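Local coordinates for decapping nuclease RAI1 (PDB 5BTO), which hydrolyses the NAD cap from the 5' end of a subset of RNAs with a divalent metal cation, and binds RAT1 directly, stimulating its exoribonuclease activity, at residues A[220-225]-A[229-234]; A[23-28]-A[287-292]; A[267-272]-A[318-323]; A[124-129]-A[333-338]. One frame throughout, in Å; residues are numbered along the deposited sequence.

Contact 1 of 4, residues A[220-225]-A[229-234]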
loop_
_atom_site.group_PDB
_atom_site.type_symbol
_atom_site.label_atom_id
_atom_site.label_comp_id
_atom_site.label_asym_id
_atom_site.label_seq_id
_atom_site.Cartn_x
_atom_site.Cartn_y
_atom_site.Cartn_z
ATOM N N VAL A 220 18.985 2.747 -25.979
ATOM C CA VAL A 220 19.231 2.448 -24.572
ATOM C C VAL A 220 19.649 3.721 -23.855
ATOM O O VAL A 220 20.623 4.384 -24.243
ATOM C CB VAL A 220 20.301 1.357 -24.382
ATOM C CG1 VAL A 220 20.337 0.915 -22.913
ATOM C CG2 VAL A 220 20.006 0.176 -25.288
ATOM N N ILE A 221 18.905 4.054 -22.806
ATOM C CA ILE A 221 19.021 5.350 -22.160
ATOM C C ILE A 221 19.371 5.208 -20.697
ATOM O O ILE A 221 19.113 4.167 -20.084
ATOM C CB ILE A 221 17.691 6.150 -22.259
ATOM C CG1 ILE A 221 16.572 5.452 -21.472
ATOM C CG2 ILE A 221 17.269 6.309 -23.723
ATOM C CD1 ILE A 221 15.370 6.341 -21.231
ATOM N N LYS A 222 19.987 6.253 -20.153
ATOM C CA LYS A 222 20.144 6.379 -18.710
ATOM C C LYS A 222 19.076 7.340 -18.228
ATOM O O LYS A 222 18.839 8.386 -18.839
ATOM C CB LYS A 222 21.531 6.902 -18.342
ATOM C CG LYS A 222 22.605 5.841 -18.292
ATOM C CD LYS A 222 23.946 6.448 -17.891
ATOM C CE LYS A 222 23.803 7.405 -16.712
ATOM N NZ LYS A 222 23.586 6.727 -15.401
ATOM N N THR A 223 18.391 6.964 -17.155
ATOM C CA THR A 223 17.367 7.823 -16.604
ATOM C C THR A 223 17.247 7.519 -15.122
ATOM O O THR A 223 18.141 6.917 -14.536
ATOM C CB THR A 223 16.026 7.627 -17.348
ATOM O OG1 THR A 223 15.070 8.589 -16.890
ATOM C CG2 THR A 223 15.503 6.211 -17.159
ATOM N N GLY A 224 16.158 7.935 -14.507
ATOM C CA GLY A 224 16.001 7.687 -13.090
ATOM C C GLY A 224 14.606 7.994 -12.633
ATOM O O GLY A 224 13.809 8.565 -13.371
ATOM N N ILE A 225 14.311 7.589 -11.406
ATOM C CA ILE A 225 13.072 7.960 -10.750
ATOM C C ILE A 225 13.414 8.009 -9.270
ATOM O O ILE A 225 14.099 7.121 -8.761
ATOM C CB ILE A 225 11.922 6.965 -11.043
ATOM C CG1 ILE A 225 10.658 7.388 -10.301
ATOM C CG2 ILE A 225 12.304 5.528 -10.668
ATOM C CD1 ILE A 225 9.553 7.820 -11.194
ATOM N N LYS A 229 18.752 5.178 -10.154
ATOM C CA LYS A 229 19.288 5.367 -11.496
ATOM C C LYS A 229 18.988 4.112 -12.311
ATOM O O LYS A 229 19.151 2.994 -11.826
ATOM C CB LYS A 229 20.800 5.598 -11.445
ATOM C CG LYS A 229 21.220 6.824 -10.666
ATOM C CD LYS A 229 22.740 6.993 -10.720
ATOM C CE LYS A 229 23.204 8.206 -9.937
ATOM N NZ LYS A 229 22.979 8.032 -8.478
ATOM N N MET A 230 18.528 4.287 -13.545
ATOM C CA MET A 230 18.090 3.145 -14.337
ATOM C C MET A 230 18.592 3.213 -15.774
ATOM O O MET A 230 18.715 4.293 -16.348
ATOM C CB MET A 230 16.551 3.050 -14.327
ATOM C CG MET A 230 16.002 2.947 -12.903
ATOM S SD MET A 230 14.204 3.016 -12.809
ATOM C CE MET A 230 13.774 1.403 -13.442
ATOM N N LEU A 231 18.894 2.048 -16.330
ATOM C CA LEU A 231 19.205 1.917 -17.748
ATOM C C LEU A 231 17.974 1.266 -18.367
ATOM O O LEU A 231 17.532 0.201 -17.903
ATOM C CB LEU A 231 20.443 1.031 -17.940
ATOM C CG LEU A 231 21.075 0.988 -19.332
ATOM C CD1 LEU A 231 21.701 2.337 -19.675
ATOM C CD2 LEU A 231 22.128 -0.099 -19.463
ATOM N N LEU A 232 17.377 1.919 -19.363
ATOM C CA LEU A 232 16.189 1.363 -20.017
ATOM C C LEU A 232 16.413 1.187 -21.510
ATOM O O LEU A 232 16.827 2.132 -22.200
ATOM C CB LEU A 232 14.974 2.283 -19.856
ATOM C CG LEU A 232 14.386 2.617 -18.499
ATOM C CD1 LEU A 232 13.075 3.409 -18.683
ATOM C CD2 LEU A 232 14.149 1.332 -17.749
ATOM N N ALA A 233 16.104 0.003 -22.020
ATOM C CA ALA A 233 16.167 -0.244 -23.462
ATOM C C ALA A 233 14.749 -0.188 -24.043
ATOM O O ALA A 233 13.816 -0.766 -23.473
ATOM C CB ALA A 233 16.801 -1.595 -23.731
ATOM N N GLY A 234 14.584 0.503 -25.169
ATOM C CA GLY A 234 13.275 0.617 -25.777
ATOM C C GLY A 234 13.307 0.794 -27.281
ATOM O O GLY A 234 14.120 1.558 -27.801
#

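Contact 2 of 4, residues A[23-28]-A[287-292]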
loop_
_atom_site.group_PDB
_atom_site.type_symbol
_atom_site.label_atom_id
_atom_site.label_comp_id
_atom_site.label_asym_id
_atom_site.label_seq_id
_atom_site.Cartn_x
_atom_site.Cartn_y
_atom_site.Cartn_z
ATOM N N LEU A 23 11.681 15.902 -12.025
ATOM C CA LEU A 23 11.738 15.221 -13.314
ATOM C C LEU A 23 13.182 14.915 -13.705
ATOM O O LEU A 23 14.050 15.794 -13.664
ATOM C CB LEU A 23 11.071 16.064 -14.408
ATOM C CG LEU A 23 9.545 16.200 -14.352
ATOM C CD1 LEU A 23 9.054 17.333 -15.249
ATOM C CD2 LEU A 23 8.874 14.886 -14.719
ATOM N N LYS A 24 13.428 13.662 -14.077
ATOM C CA LYS A 24 14.735 13.240 -14.565
ATOM C C LYS A 24 14.758 13.362 -16.081
ATOM O O LYS A 24 13.791 13.004 -16.744
ATOM C CB LYS A 24 14.996 11.782 -14.184
ATOM C CG LYS A 24 14.670 11.439 -12.747
ATOM C CD LYS A 24 15.661 12.068 -11.798
ATOM C CE LYS A 24 15.288 11.785 -10.355
ATOM N NZ LYS A 24 16.070 12.642 -9.423
ATOM N N GLN A 25 15.859 13.860 -16.633
ATOM C CA GLN A 25 15.988 13.951 -18.085
ATOM C C GLN A 25 16.755 12.759 -18.640
ATOM O O GLN A 25 17.956 12.623 -18.406
ATOM C CB GLN A 25 16.683 15.248 -18.504
ATOM C CG GLN A 25 17.095 15.273 -19.976
ATOM C CD GLN A 25 15.910 15.298 -20.929
ATOM O OE1 GLN A 25 15.053 16.178 -20.841
ATOM N NE2 GLN A 25 15.859 14.335 -21.851
ATOM N N PRO A 26 16.063 11.893 -19.387
ATOM C CA PRO A 26 16.734 10.723 -19.957
ATOM C C PRO A 26 17.774 11.128 -21.002
ATOM O O PRO A 26 17.668 12.191 -21.649
ATOM C CB PRO A 26 15.593 9.951 -20.635
ATOM C CG PRO A 26 14.338 10.495 -20.049
ATOM C CD PRO A 26 14.624 11.915 -19.685
ATOM N N LYS A 27 18.766 10.265 -21.178
ATOM C CA LYS A 27 19.815 10.491 -22.164
ATOM C C LYS A 27 20.216 9.167 -22.808
ATOM O O LYS A 27 20.502 8.193 -22.107
ATOM C CB LYS A 27 21.028 11.134 -21.491
ATOM C CG LYS A 27 22.278 11.114 -22.338
ATOM C CD LYS A 27 23.480 11.689 -21.589
ATOM C CE LYS A 27 24.735 11.595 -22.441
ATOM N NZ LYS A 27 25.895 12.317 -21.849
ATOM N N GLU A 28 20.228 9.116 -24.136
ATOM C CA GLU A 28 20.675 7.903 -24.812
ATOM C C GLU A 28 22.175 7.722 -24.622
ATOM O O GLU A 28 22.956 8.687 -24.777
ATOM C CB GLU A 28 20.378 7.952 -26.316
ATOM C CG GLU A 28 20.808 6.675 -27.044
ATOM C CD GLU A 28 20.471 6.690 -28.528
ATOM O OE1 GLU A 28 19.274 6.554 -28.890
ATOM O OE2 GLU A 28 21.411 6.821 -29.330
ATOM N N GLY A 287 11.777 9.253 -22.658
ATOM C CA GLY A 287 12.131 10.608 -23.054
ATOM C C GLY A 287 11.810 10.925 -24.508
ATOM O O GLY A 287 12.441 11.800 -25.104
ATOM N N ILE A 288 10.849 10.208 -25.083
ATOM C CA ILE A 288 10.381 10.494 -26.445
ATOM C C ILE A 288 9.342 11.606 -26.356
ATOM O O ILE A 288 8.379 11.488 -25.606
ATOM C CB ILE A 288 9.741 9.255 -27.112
ATOM C CG1 ILE A 288 10.704 8.057 -27.142
ATOM C CG2 ILE A 288 9.199 9.596 -28.516
ATOM C CD1 ILE A 288 11.978 8.299 -27.834
ATOM N N ARG A 289 9.523 12.673 -27.132
ATOM C CA ARG A 289 8.758 13.907 -26.947
ATOM C C ARG A 289 7.600 14.077 -27.929
ATOM O O ARG A 289 6.777 14.965 -27.758
ATOM C CB ARG A 289 9.682 15.129 -27.061
ATOM C CG ARG A 289 10.814 15.127 -26.034
ATOM C CD ARG A 289 11.677 16.382 -26.151
ATOM N NE ARG A 289 12.840 16.347 -25.264
ATOM C CZ ARG A 289 13.681 17.363 -25.088
ATOM N NH1 ARG A 289 13.487 18.507 -25.733
ATOM N NH2 ARG A 289 14.715 17.236 -24.263
ATOM N N LYS A 290 7.562 13.246 -28.963
ATOM C CA LYS A 290 6.521 13.373 -29.990
ATOM C C LYS A 290 5.903 12.020 -30.323
ATOM O O LYS A 290 6.599 11.007 -30.383
ATOM C CB LYS A 290 7.091 13.991 -31.274
ATOM C CG LYS A 290 7.503 15.471 -31.200
ATOM C CD LYS A 290 7.886 15.985 -32.592
ATOM C CE LYS A 290 8.754 17.256 -32.572
ATOM N NZ LYS A 290 8.348 18.270 -31.556
ATOM N N VAL A 291 4.592 12.019 -30.554
ATOM C CA VAL A 291 3.876 10.827 -30.961
ATOM C C VAL A 291 2.919 11.180 -32.092
ATOM O O VAL A 291 2.200 12.179 -32.005
ATOM C CB VAL A 291 2.985 10.289 -29.823
ATOM C CG1 VAL A 291 2.272 9.028 -30.277
ATOM C CG2 VAL A 291 3.787 10.046 -28.569
ATOM N N VAL A 292 2.877 10.353 -33.130
ATOM C CA VAL A 292 1.843 10.523 -34.159
ATOM C C VAL A 292 0.867 9.358 -34.122
ATOM O O VAL A 292 1.275 8.199 -34.180
ATOM C CB VAL A 292 2.442 10.641 -35.582
ATOM C CG1 VAL A 292 1.352 10.439 -36.632
ATOM C CG2 VAL A 292 3.107 11.996 -35.761
HETATM O O HOH W 1 13.994 13.888 -24.323
#

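Contact 3 of 4, residues A[267-272]-A[318-323]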
loop_
_atom_site.group_PDB
_atom_site.type_symbol
_atom_site.label_atom_id
_atom_site.label_comp_id
_atom_site.label_asym_id
_atom_site.label_seq_id
_atom_site.Cartn_x
_atom_site.Cartn_y
_atom_site.Cartn_z
ATOM N N GLY A 267 -17.652 5.108 -26.922
ATOM C CA GLY A 267 -16.945 3.861 -26.702
ATOM C C GLY A 267 -15.564 3.823 -27.331
ATOM O O GLY A 267 -14.623 3.271 -26.750
ATOM N N GLN A 268 -15.432 4.411 -28.518
ATOM C CA GLN A 268 -14.146 4.428 -29.197
ATOM C C GLN A 268 -13.218 5.419 -28.500
ATOM O O GLN A 268 -12.006 5.210 -28.437
ATOM C CB GLN A 268 -14.296 4.763 -30.688
ATOM C CG GLN A 268 -15.048 3.717 -31.505
ATOM C CD GLN A 268 -14.407 2.338 -31.469
ATOM O OE1 GLN A 268 -13.188 2.195 -31.335
ATOM N NE2 GLN A 268 -15.234 1.311 -31.589
ATOM N N VAL A 269 -13.782 6.493 -27.957
ATOM C CA VAL A 269 -12.976 7.434 -27.180
ATOM C C VAL A 269 -12.422 6.716 -25.951
ATOM O O VAL A 269 -11.252 6.889 -25.578
ATOM C CB VAL A 269 -13.774 8.675 -26.769
ATOM C CG1 VAL A 269 -12.915 9.598 -25.925
ATOM C CG2 VAL A 269 -14.245 9.411 -28.016
ATOM N N VAL A 270 -13.263 5.890 -25.338
ATOM C CA VAL A 270 -12.815 5.059 -24.214
ATOM C C VAL A 270 -11.631 4.179 -24.594
ATOM O O VAL A 270 -10.610 4.138 -23.876
ATOM C CB VAL A 270 -13.950 4.159 -23.709
ATOM C CG1 VAL A 270 -13.399 3.032 -22.830
ATOM C CG2 VAL A 270 -14.962 4.991 -22.960
ATOM N N ASN A 271 -11.774 3.469 -25.710
ATOM C CA ASN A 271 -10.728 2.578 -26.190
ATOM C C ASN A 271 -9.461 3.378 -26.424
ATOM O O ASN A 271 -8.366 2.962 -26.042
ATOM C CB ASN A 271 -11.126 1.880 -27.498
ATOM C CG ASN A 271 -12.231 0.847 -27.314
ATOM O OD1 ASN A 271 -12.460 0.355 -26.213
ATOM N ND2 ASN A 271 -12.913 0.508 -28.411
ATOM N N PHE A 272 -9.611 4.540 -27.052
ATOM C CA PHE A 272 -8.447 5.337 -27.392
ATOM C C PHE A 272 -7.714 5.809 -26.145
ATOM O O PHE A 272 -6.474 5.805 -26.093
ATOM C CB PHE A 272 -8.852 6.538 -28.250
ATOM C CG PHE A 272 -7.697 7.411 -28.660
ATOM C CD1 PHE A 272 -6.522 6.851 -29.132
ATOM C CD2 PHE A 272 -7.790 8.784 -28.574
ATOM C CE1 PHE A 272 -5.452 7.656 -29.503
ATOM C CE2 PHE A 272 -6.724 9.599 -28.956
ATOM C CZ PHE A 272 -5.555 9.029 -29.421
ATOM N N LYS A 318 -6.864 14.253 -18.444
ATOM C CA LYS A 318 -7.548 14.872 -17.316
ATOM C C LYS A 318 -8.826 15.583 -17.746
ATOM O O LYS A 318 -9.851 15.502 -17.061
ATOM C CB LYS A 318 -6.623 15.848 -16.587
ATOM C CG LYS A 318 -7.234 16.467 -15.336
ATOM C CD LYS A 318 -6.223 17.347 -14.625
ATOM C CE LYS A 318 -6.770 17.885 -13.310
ATOM N NZ LYS A 318 -6.871 16.825 -12.257
ATOM N N ASN A 319 -8.753 16.294 -18.872
ATOM C CA ASN A 319 -9.887 17.068 -19.363
ATOM C C ASN A 319 -10.944 16.291 -20.151
ATOM O O ASN A 319 -11.931 16.879 -20.623
ATOM C CB ASN A 319 -9.388 18.238 -20.199
ATOM C CG ASN A 319 -8.775 19.322 -19.352
ATOM O OD1 ASN A 319 -9.049 19.413 -18.158
ATOM N ND2 ASN A 319 -7.942 20.152 -19.961
ATOM N N ASN A 320 -10.742 14.987 -20.294
ATOM C CA ASN A 320 -11.745 14.116 -20.913
ATOM C C ASN A 320 -12.853 13.717 -19.931
ATOM O O ASN A 320 -12.611 12.971 -18.991
ATOM C CB ASN A 320 -11.078 12.851 -21.461
ATOM C CG ASN A 320 -12.073 11.882 -22.068
ATOM O OD1 ASN A 320 -13.204 12.254 -22.384
ATOM N ND2 ASN A 320 -11.657 10.633 -22.239
ATOM N N ALA A 321 -14.069 14.200 -20.163
ATOM C CA ALA A 321 -15.204 13.883 -19.290
ATOM C C ALA A 321 -15.447 12.377 -19.119
ATOM O O ALA A 321 -15.700 11.904 -18.005
ATOM C CB ALA A 321 -16.467 14.563 -19.795
ATOM N N LEU A 322 -15.393 11.639 -20.227
ATOM C CA LEU A 322 -15.539 10.180 -20.220
ATOM C C LEU A 322 -14.405 9.563 -19.421
ATOM O O LEU A 322 -13.322 10.130 -19.374
ATOM C CB LEU A 322 -15.501 9.652 -21.645
ATOM C CG LEU A 322 -16.439 10.400 -22.585
ATOM C CD1 LEU A 322 -16.295 9.890 -24.014
ATOM C CD2 LEU A 322 -17.870 10.248 -22.096
ATOM N N THR A 323 -14.632 8.391 -18.825
ATOM C CA THR A 323 -13.741 7.924 -17.754
ATOM C C THR A 323 -13.226 6.469 -17.797
ATOM O O THR A 323 -13.935 5.554 -18.223
ATOM C CB THR A 323 -14.409 8.166 -16.377
ATOM O OG1 THR A 323 -14.821 9.537 -16.278
ATOM C CG2 THR A 323 -13.454 7.845 -15.245
#

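Contact 4 of 4, residues A[124-129]-A[333-338]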
loop_
_atom_site.group_PDB
_atom_site.type_symbol
_atom_site.label_atom_id
_atom_site.label_comp_id
_atom_site.label_asym_id
_atom_site.label_seq_id
_atom_site.Cartn_x
_atom_site.Cartn_y
_atom_site.Cartn_z
ATOM N N LEU A 124 -0.059 0.072 -14.341
ATOM C CA LEU A 124 -0.810 -0.917 -13.552
ATOM C C LEU A 124 -2.080 -0.414 -12.835
ATOM O O LEU A 124 -3.105 -1.088 -12.868
ATOM C CB LEU A 124 0.150 -1.632 -12.564
ATOM C CG LEU A 124 -0.403 -2.754 -11.674
ATOM C CD1 LEU A 124 0.697 -3.767 -11.320
ATOM C CD2 LEU A 124 -1.046 -2.195 -10.391
ATOM N N PRO A 125 -2.022 0.762 -12.187
ATOM C CA PRO A 125 -3.203 1.208 -11.430
ATOM C C PRO A 125 -4.474 1.297 -12.277
ATOM O O PRO A 125 -5.581 1.230 -11.723
ATOM C CB PRO A 125 -2.808 2.608 -10.960
ATOM C CG PRO A 125 -1.315 2.563 -10.874
ATOM C CD PRO A 125 -0.878 1.675 -12.012
ATOM N N TYR A 126 -4.318 1.466 -13.590
ATOM C CA TYR A 126 -5.475 1.662 -14.471
ATOM C C TYR A 126 -5.651 0.479 -15.416
ATOM O O TYR A 126 -6.427 0.529 -16.377
ATOM C CB TYR A 126 -5.376 3.009 -15.206
ATOM C CG TYR A 126 -5.250 4.129 -14.199
ATOM C CD1 TYR A 126 -6.282 4.390 -13.291
ATOM C CD2 TYR A 126 -4.083 4.878 -14.093
ATOM C CE1 TYR A 126 -6.163 5.389 -12.338
ATOM C CE2 TYR A 126 -3.965 5.881 -13.141
ATOM C CZ TYR A 126 -5.007 6.128 -12.268
ATOM O OH TYR A 126 -4.889 7.119 -11.317
ATOM N N ASN A 127 -4.952 -0.604 -15.094
ATOM C CA ASN A 127 -5.011 -1.840 -15.861
ATOM C C ASN A 127 -5.002 -3.047 -14.934
ATOM O O ASN A 127 -4.151 -3.934 -15.048
ATOM C CB ASN A 127 -3.844 -1.897 -16.844
ATOM C CG ASN A 127 -4.017 -0.914 -17.978
ATOM O OD1 ASN A 127 -4.770 -1.175 -18.912
ATOM N ND2 ASN A 127 -3.369 0.242 -17.877
ATOM N N LEU A 128 -5.963 -3.081 -14.020
ATOM C CA LEU A 128 -5.914 -4.045 -12.921
ATOM C C LEU A 128 -6.252 -5.478 -13.326
ATOM O O LEU A 128 -6.170 -6.393 -12.508
ATOM C CB LEU A 128 -6.801 -3.593 -11.754
ATOM C CG LEU A 128 -6.373 -2.280 -11.091
ATOM C CD1 LEU A 128 -7.478 -1.727 -10.202
ATOM C CD2 LEU A 128 -5.087 -2.474 -10.307
ATOM N N ASN A 129 -6.632 -5.681 -14.581
ATOM C CA ASN A 129 -6.921 -7.027 -15.060
ATOM C C ASN A 129 -5.735 -7.672 -15.766
ATOM O O ASN A 129 -5.810 -8.836 -16.153
ATOM C CB ASN A 129 -8.134 -7.019 -15.990
ATOM C CG ASN A 129 -9.385 -6.536 -15.295
ATOM O OD1 ASN A 129 -9.659 -6.910 -14.151
ATOM N ND2 ASN A 129 -10.146 -5.685 -15.972
ATOM N N CYS A 333 -2.182 10.666 -14.589
ATOM C CA CYS A 333 -0.783 10.352 -14.868
ATOM C C CYS A 333 0.122 10.611 -13.674
ATOM O O CYS A 333 1.113 9.916 -13.480
ATOM C CB CYS A 333 -0.281 11.119 -16.095
ATOM S SG CYS A 333 -1.136 10.632 -17.622
ATOM N N THR A 334 -0.218 11.614 -12.871
ATOM C CA THR A 334 0.573 11.916 -11.674
ATOM C C THR A 334 0.496 10.780 -10.657
ATOM O O THR A 334 1.506 10.383 -10.064
ATOM C CB THR A 334 0.111 13.223 -11.017
ATOM O OG1 THR A 334 0.261 14.297 -11.950
ATOM C CG2 THR A 334 0.946 13.527 -9.779
ATOM N N THR A 335 -0.707 10.261 -10.456
ATOM C CA THR A 335 -0.901 9.140 -9.542
ATOM C C THR A 335 -0.116 7.921 -10.025
ATOM O O THR A 335 0.532 7.216 -9.231
ATOM C CB THR A 335 -2.399 8.781 -9.425
ATOM O OG1 THR A 335 -3.131 9.942 -9.028
ATOM C CG2 THR A 335 -2.610 7.692 -8.399
ATOM N N ALA A 336 -0.181 7.663 -11.328
ATOM C CA ALA A 336 0.543 6.549 -11.925
ATOM C C ALA A 336 2.031 6.678 -11.605
ATOM O O ALA A 336 2.678 5.706 -11.190
ATOM C CB ALA A 336 0.313 6.500 -13.445
ATOM N N LEU A 337 2.564 7.880 -11.796
ATOM C CA LEU A 337 3.994 8.116 -11.575
ATOM C C LEU A 337 4.388 7.943 -10.103
ATOM O O LEU A 337 5.471 7.433 -9.801
ATOM C CB LEU A 337 4.406 9.500 -12.085
ATOM C CG LEU A 337 5.911 9.754 -12.184
ATOM C CD1 LEU A 337 6.557 8.742 -13.130
ATOM C CD2 LEU A 337 6.171 11.184 -12.661
ATOM N N LYS A 338 3.518 8.369 -9.193
ATOM C CA LYS A 338 3.770 8.162 -7.762
ATOM C C LYS A 338 3.748 6.675 -7.395
ATOM O O LYS A 338 4.547 6.222 -6.562
ATOM C CB LYS A 338 2.761 8.946 -6.912
ATOM C CG LYS A 338 2.909 10.463 -6.987
ATOM C CD LYS A 338 1.764 11.142 -6.256
ATOM C CE LYS A 338 1.752 12.638 -6.489
ATOM N NZ LYS A 338 0.546 13.290 -5.896
#

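Contact 1 of 4, residues A[220-225]-A[229-234]
L231 sets CG trans to its own N (chi1 -169°) and V220 does the same with CG1 (chi1 -170°), which brings the two branches together on one face of an antiparallel beta hairpin, V220 CG1 lying 3.7 Å from L231 CG. The leucine also pushes CD1 against the partner strand, 3.2 Å from I221 O, a tight approach to an oxygen that already accepts the N-H of L232. A233 widens this apolar face through its CB, 4.0 Å from V220 CG2, and the aliphatic part of K222 rests against L231 CD1. On the other face I221 CG1 leans on L232 CB, and T223 contributes its methyl, CG2, 4.0 Å from L232 CG. Nearer the turn, I225 and M230 run side by side, with I225 CG2 3.8 Å from M230 SD. The hydrogen-bonded pairs I221-L232 and T223-M230 each form two backbone bonds; T223 N to M230 O and M230 N to T223 O are both 2.8 Å. The segment axes make 139°, well short of strictly antiparallel, as expected for a twisted hairpin. In the large mixed sheet, strand 27-34 bonds to the outer side of 216-225 at V220 and K222, while strand 111-114 flanks 228-235 and sets substrate-binding Y114 against A233. At the turn end, helix 333-350 packs Y340 on both I225 and M230.

Contact 2 of 4, residues A[23-28]-A[287-292]
P26 packs its ring on G287, the residue that ends helix 266-286 in a Schellman motif, and this is the tight half of the contact. P26 CG comes within 3.7 Å of G287 CA, and 3.9 Å of G287 N. The glycine has positive phi (73°) and presents bare backbone to P26, which lets the ring come this close. P26 is buried behind this meeting: I221 and T223 of strand 216-225 and L251 also touch its side chain, so the loop leading into strand 27-34 is wedged between the hairpin and the helix end. The other half, Q25 with R289, is exposed and loosely joined. Their side chains cross at about a right angle, with the amide and guanidinium planes 55° apart and Q25 OE1 3.6 Å from R289 NH2. The amide is held from its own side instead: Q25 bends at chi2, and NE2 gives a hydrogen bond to P26 O at 2.8 Å, in the carbonyl plane and on a lone pair. R289 is extended from CG to NE, which carries its guanidinium to the glutamine, and D249 forms a long, weak ion pair with it. One water bridges the two halves, accepting from Q25 NE2 at 3.1 Å and from R289 NE at 2.9 Å, and donating to G287 O at 2.7 Å.

Contact 3 of 4, residues A[267-272]-A[318-323]
The amide of N320 is the flat group that meets the helix here: V269 CG1 comes to its nitrogen, ND2, obliquely from above the amide plane, at 4.0 Å, a contact of van der Waals kind only. The two side chains slide past each other in opposite directions, and both ends of the amide have polar partners elsewhere. ND2 donates a hydrogen bond to E273, which lies one helical turn beyond V269, while OD1 receives a weak bond from L322 N at 3.1 Å, folding the chain in the manner of an Asx turn. With CG trans to its N (chi1 178°), N320 extends its amide to the helix. L322 supplies the apolar half. Its CD1 touches V269 at two points, 3.9 Å from V269 CG1 and 3.9 Å from V269 CB, and the two side chains cross at about a right angle, so V269 is met by a polar and an apolar neighbour together. Helix 266-286, whose first turns bear this contact, is the connection of a beta-alpha-beta crossover between the adjacent parallel strands 254-261 and 290-296. The first of these strands carries metal-binding E256 and L257 and substrate-binding K258, but the contact itself lies at the surface, away from those residues. F272 faces the crossover strands, its ring edge-to-face with those of Y293 and F295. T323 OG1 donates to A321 O at 3.1 Å, a further short-range bond in the loop. On the helix side, V270 touches E324, just past the loop segment.

Contact 4 of 4, residues A[124-129]-A[333-338]
Y126 sets its phenolic oxygen against the side chain of T335, OH resting 3.5 Å from T335 CB and 3.7 Å from T335 CG2. The two side chains cross at about a right angle, and the tyrosine oxygen meets the carbon branch of the threonine: the hydroxyls, Y126 OH and T335 OG1, are 4.0 Å apart and do not hydrogen-bond. In T335 the methyl is trans to the backbone N, while OG1 sits beside that N (chi1 -56°), which turns the carbon side of the residue to the tyrosine. A336 approaches the same ring at its edge, near the ring plane, with CB 4.3 Å from Y126 CE2. One ring face is taken by the preceding residue, P125 CB standing 4.0 Å above the plane over the centre. Y126, T335 and A336 are all buried; the ring has P125 on one face and A336 at its edge. The loop is folded tightly here, with N127 N bonded to L124 O at 2.9 Å, and N127 OD1 accepts from K278 of helix 266-286. F277 of that helix also touches A336, while A196 of the second subunit packs on T335. The helical segment opens helix 333-350: N332 OD1 accepts the N-H of T335 and, weakly, that of T334, in the manner of an N-cap. The contact thus sets the start of helix 333-350 against Y126, in the loop between helix 115-123 and strand 132-139, just past the short 3-10 segment 124-125.

Contacts 1 and 2 meet directly in the large sheet, where strands 216-225 and 27-34 are neighbours: K222 N and K27 O, 2.8 Å apart, probably form a hydrogen bond, and the centres are 11 Å apart. Contact 4 reaches contact 1 by a single packing touch, I225 CD1 to L337 CD1 at 3.7 Å. Helix 266-286 spans from contact 3 at its start to contact 2 at its end, although the nearest atoms of the two contacts remain about 8 Å apart. Contact 1 lies nearest to the substrate site, with the A233 side chain about 4 Å from that of Y114, whereas contacts 3 and 4 lie away from it.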